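Long-range contact in putative lipoprotein YerB (Bacillus subtilis, PDB 2PSB), which is of unknown function but interacts with PcrA, an association that is not essential for viability or repair of UV damage: residues V27-N39 / L92-G104. Numbering follows the deposited sequence.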
# COMPACT_ATOMS: atom_id res chain seq x y z
N VAL A 27 17.37 -5.76 10.77
CA VAL A 27 16.09 -5.44 10.15
C VAL A 27 14.95 -5.97 11.00
O VAL A 27 13.86 -5.41 11.03
CB VAL A 27 15.97 -6.04 8.73
CG1 VAL A 27 15.88 -7.54 8.81
CG2 VAL A 27 14.75 -5.47 8.03
N THR A 28 15.23 -7.06 11.71
CA THR A 28 14.27 -7.71 12.59
C THR A 28 13.65 -6.76 13.60
O THR A 28 12.58 -7.02 14.14
CB THR A 28 14.94 -8.89 13.34
OG1 THR A 28 15.06 -10.01 12.45
CG2 THR A 28 14.15 -9.29 14.57
N GLU A 29 14.33 -5.65 13.86
CA GLU A 29 13.81 -4.69 14.82
C GLU A 29 13.42 -3.36 14.19
O GLU A 29 12.96 -2.46 14.88
CB GLU A 29 14.83 -4.47 15.93
CG GLU A 29 14.94 -5.65 16.86
CD GLU A 29 16.19 -5.58 17.71
OE1 GLU A 29 17.29 -5.89 17.20
OE2 GLU A 29 16.07 -5.20 18.90
N ARG A 30 13.60 -3.24 12.88
CA ARG A 30 13.26 -2.00 12.20
C ARG A 30 11.74 -1.83 12.12
O ARG A 30 11.04 -2.63 11.50
CB ARG A 30 13.85 -1.98 10.80
CG ARG A 30 13.76 -0.62 10.14
CD ARG A 30 14.77 -0.50 9.01
NE ARG A 30 14.59 -1.56 8.04
CZ ARG A 30 15.46 -1.85 7.09
NH1 ARG A 30 16.59 -1.16 6.99
NH2 ARG A 30 15.22 -2.85 6.25
N ARG A 31 11.24 -0.79 12.79
CA ARG A 31 9.82 -0.51 12.81
C ARG A 31 9.29 -0.19 11.41
O ARG A 31 9.93 0.52 10.64
CB ARG A 31 9.55 0.68 13.73
CG ARG A 31 8.09 0.97 13.91
CD ARG A 31 7.88 2.06 14.92
NE ARG A 31 6.46 2.33 15.14
CZ ARG A 31 5.99 3.32 15.89
NH1 ARG A 31 6.84 4.13 16.49
NH2 ARG A 31 4.69 3.49 16.03
N PRO A 32 8.10 -0.72 11.07
CA PRO A 32 7.51 -0.47 9.76
C PRO A 32 7.22 1.02 9.55
O PRO A 32 6.87 1.73 10.49
CB PRO A 32 6.22 -1.29 9.79
CG PRO A 32 6.57 -2.43 10.70
CD PRO A 32 7.31 -1.72 11.81
N VAL A 33 7.39 1.47 8.31
CA VAL A 33 7.11 2.85 7.92
C VAL A 33 6.06 2.76 6.80
O VAL A 33 6.32 2.16 5.76
CB VAL A 33 8.39 3.58 7.40
CG1 VAL A 33 8.05 4.98 6.91
CG2 VAL A 33 9.42 3.68 8.53
N ALA A 34 4.88 3.33 7.05
CA ALA A 34 3.77 3.32 6.09
C ALA A 34 3.59 4.71 5.49
O ALA A 34 3.21 5.65 6.18
CB ALA A 34 2.47 2.89 6.78
N VAL A 35 3.85 4.84 4.19
CA VAL A 35 3.73 6.12 3.51
C VAL A 35 2.53 6.20 2.57
O VAL A 35 2.29 5.31 1.75
CB VAL A 35 5.00 6.42 2.68
CG1 VAL A 35 4.96 7.85 2.18
CG2 VAL A 35 6.26 6.15 3.49
N VAL A 36 1.77 7.28 2.69
CA VAL A 36 0.63 7.49 1.79
C VAL A 36 1.22 8.04 0.50
O VAL A 36 1.78 9.13 0.49
CB VAL A 36 -0.35 8.51 2.33
CG1 VAL A 36 -1.34 8.90 1.23
CG2 VAL A 36 -1.09 7.92 3.53
N VAL A 37 1.10 7.27 -0.58
CA VAL A 37 1.67 7.69 -1.85
C VAL A 37 0.65 8.05 -2.93
O VAL A 37 -0.27 7.28 -3.25
CB VAL A 37 2.64 6.60 -2.38
CG1 VAL A 37 3.21 7.01 -3.73
CG2 VAL A 37 3.76 6.38 -1.38
N ASN A 38 0.85 9.24 -3.48
CA ASN A 38 0.05 9.85 -4.54
C ASN A 38 -0.05 8.90 -5.75
O ASN A 38 0.97 8.44 -6.27
CB ASN A 38 0.74 11.16 -4.95
CG ASN A 38 -0.18 12.14 -5.68
OD1 ASN A 38 0.16 13.32 -5.81
ND2 ASN A 38 -1.32 11.67 -6.15
N ASN A 39 -1.26 8.59 -6.20
CA ASN A 39 -1.38 7.76 -7.39
C ASN A 39 -2.17 8.48 -8.48
O ASN A 39 -2.78 7.85 -9.36
CB ASN A 39 -2.02 6.41 -7.07
CG ASN A 39 -2.02 5.47 -8.27
OD1 ASN A 39 -1.01 5.33 -8.97
ND2 ASN A 39 -3.16 4.84 -8.52
N LEU A 92 -5.11 0.82 8.17
CA LEU A 92 -4.25 -0.14 7.50
C LEU A 92 -2.82 -0.05 8.02
O LEU A 92 -2.18 -1.06 8.27
CB LEU A 92 -4.29 0.10 5.99
CG LEU A 92 -5.65 -0.15 5.32
CD1 LEU A 92 -5.62 0.36 3.88
CD2 LEU A 92 -5.96 -1.63 5.36
N SER A 93 -2.35 1.18 8.19
CA SER A 93 -1.00 1.41 8.70
C SER A 93 -0.85 0.76 10.07
O SER A 93 0.15 0.11 10.35
CB SER A 93 -0.73 2.91 8.82
OG SER A 93 0.58 3.14 9.30
N ASN A 94 -1.88 0.93 10.90
CA ASN A 94 -1.89 0.40 12.26
C ASN A 94 -1.80 -1.11 12.35
O ASN A 94 -1.43 -1.65 13.38
CB ASN A 94 -3.14 0.89 12.99
CG ASN A 94 -2.98 2.29 13.55
OD1 ASN A 94 -3.95 2.93 13.95
ND2 ASN A 94 -1.74 2.77 13.60
N GLY A 95 -2.15 -1.80 11.27
CA GLY A 95 -2.07 -3.25 11.30
C GLY A 95 -0.66 -3.67 11.65
O GLY A 95 -0.42 -4.81 12.05
N PHE A 96 0.29 -2.74 11.50
CA PHE A 96 1.69 -2.99 11.80
C PHE A 96 2.27 -1.94 12.75
O PHE A 96 3.48 -1.89 12.93
CB PHE A 96 2.49 -3.02 10.49
CG PHE A 96 1.88 -3.88 9.43
CD1 PHE A 96 0.83 -3.39 8.64
CD2 PHE A 96 2.30 -5.19 9.24
CE1 PHE A 96 0.22 -4.21 7.68
CE2 PHE A 96 1.68 -6.01 8.29
CZ PHE A 96 0.65 -5.52 7.51
N ASP A 97 1.41 -1.11 13.32
CA ASP A 97 1.82 -0.05 14.26
C ASP A 97 2.94 0.77 13.63
O ASP A 97 3.89 1.19 14.30
CB ASP A 97 2.27 -0.67 15.59
CG ASP A 97 2.46 0.37 16.69
OD1 ASP A 97 1.56 1.23 16.85
OD2 ASP A 97 3.50 0.32 17.39
N SER A 98 2.83 0.99 12.33
CA SER A 98 3.83 1.71 11.58
C SER A 98 3.81 3.21 11.78
O SER A 98 2.78 3.79 12.13
CB SER A 98 3.69 1.43 10.08
OG SER A 98 2.63 0.52 9.80
N ILE A 99 4.97 3.82 11.56
CA ILE A 99 5.10 5.26 11.62
C ILE A 99 4.34 5.68 10.36
O ILE A 99 4.68 5.26 9.25
CB ILE A 99 6.57 5.67 11.52
CG1 ILE A 99 7.28 5.36 12.84
CG2 ILE A 99 6.69 7.15 11.16
CD1 ILE A 99 8.80 5.39 12.76
N PHE A 100 3.30 6.49 10.56
CA PHE A 100 2.43 6.95 9.49
C PHE A 100 2.90 8.25 8.84
O PHE A 100 2.85 9.32 9.45
CB PHE A 100 1.02 7.14 10.04
CG PHE A 100 -0.03 7.31 8.99
CD1 PHE A 100 -0.34 6.27 8.11
CD2 PHE A 100 -0.75 8.50 8.90
CE1 PHE A 100 -1.35 6.40 7.16
CE2 PHE A 100 -1.77 8.64 7.94
CZ PHE A 100 -2.07 7.59 7.07
N VAL A 101 3.36 8.16 7.60
CA VAL A 101 3.83 9.33 6.89
C VAL A 101 2.80 9.75 5.85
O VAL A 101 2.27 8.91 5.12
CB VAL A 101 5.18 9.04 6.21
CG1 VAL A 101 5.73 10.32 5.57
CG2 VAL A 101 6.15 8.50 7.24
N HIS A 102 2.52 11.05 5.79
CA HIS A 102 1.54 11.57 4.85
C HIS A 102 1.72 13.06 4.60
O HIS A 102 2.75 13.64 4.95
CB HIS A 102 0.13 11.33 5.39
CG HIS A 102 -0.15 12.02 6.69
ND1 HIS A 102 0.58 11.76 7.83
CD2 HIS A 102 -1.06 12.96 7.02
CE1 HIS A 102 0.13 12.52 8.81
NE2 HIS A 102 -0.87 13.25 8.35
N HIS A 103 0.71 13.67 4.01
CA HIS A 103 0.75 15.09 3.72
C HIS A 103 -0.66 15.60 3.49
O HIS A 103 -1.20 15.51 2.38
CB HIS A 103 1.62 15.36 2.49
CG HIS A 103 2.09 16.78 2.39
ND1 HIS A 103 3.10 17.17 1.53
CD2 HIS A 103 1.72 17.89 3.05
CE1 HIS A 103 3.32 18.46 1.68
NE2 HIS A 103 2.50 18.92 2.60
N GLY A 104 -1.24 16.15 4.55
CA GLY A 104 -2.60 16.64 4.49
C GLY A 104 -3.48 15.52 4.99
O GLY A 104 -2.98 14.44 5.31
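The backbone oxygen of Asp97 is gripped by two nitrogens of Arg31. Arg31 NE lies 2.9 Å and Arg31 NH2 3.0 Å from Asp97 O, both bonds in the guanidinium plane. The Arg31 chain is extended, with CG anti to the backbone N (chi1 -175°), which carries the guanidinium to the turn at Asp97. CG1 of Ile99 lies over one face, toward its rim. Asp97 OD2 makes a long salt bridge to Arg31 NH2 but lies well out of the guanidinium plane, so only the charges attract. NH2 also forms a salt bridge with Asp119, its strongest polar partner, and NH1 bonds to Lys160 O. Replacing Arg31 by alanine would probably leave Asp97 O without these two donors and Asp119 without this counter-charge.

Past the turn the chains run parallel as neighbouring strands. Ile99 N hydrogen-bonds to Pro32 O (3.0 Å), and Ala34 N to Ile99 O (2.9 Å). The pattern continues from Val101 N to Ala34 O and from Val36 N to Val101 O. On one face, Val33 CG1 meets Val101 CG2 at 4.0 Å. On the other, Val36 CG2 touches Phe100 CZ (3.7 Å), and Ala34 CB sits against Ser93 of helix 87-94. Ser98 OG bonds to Ser93 O (2.6 Å), linking the residue before strand 99-102 back to the helix. Strand 33-37, buried in the DUF3048 N-terminal region, lies between parallel 99-102 and antiparallel 65-71, while 120-122 pairs with the far edge of 99-102.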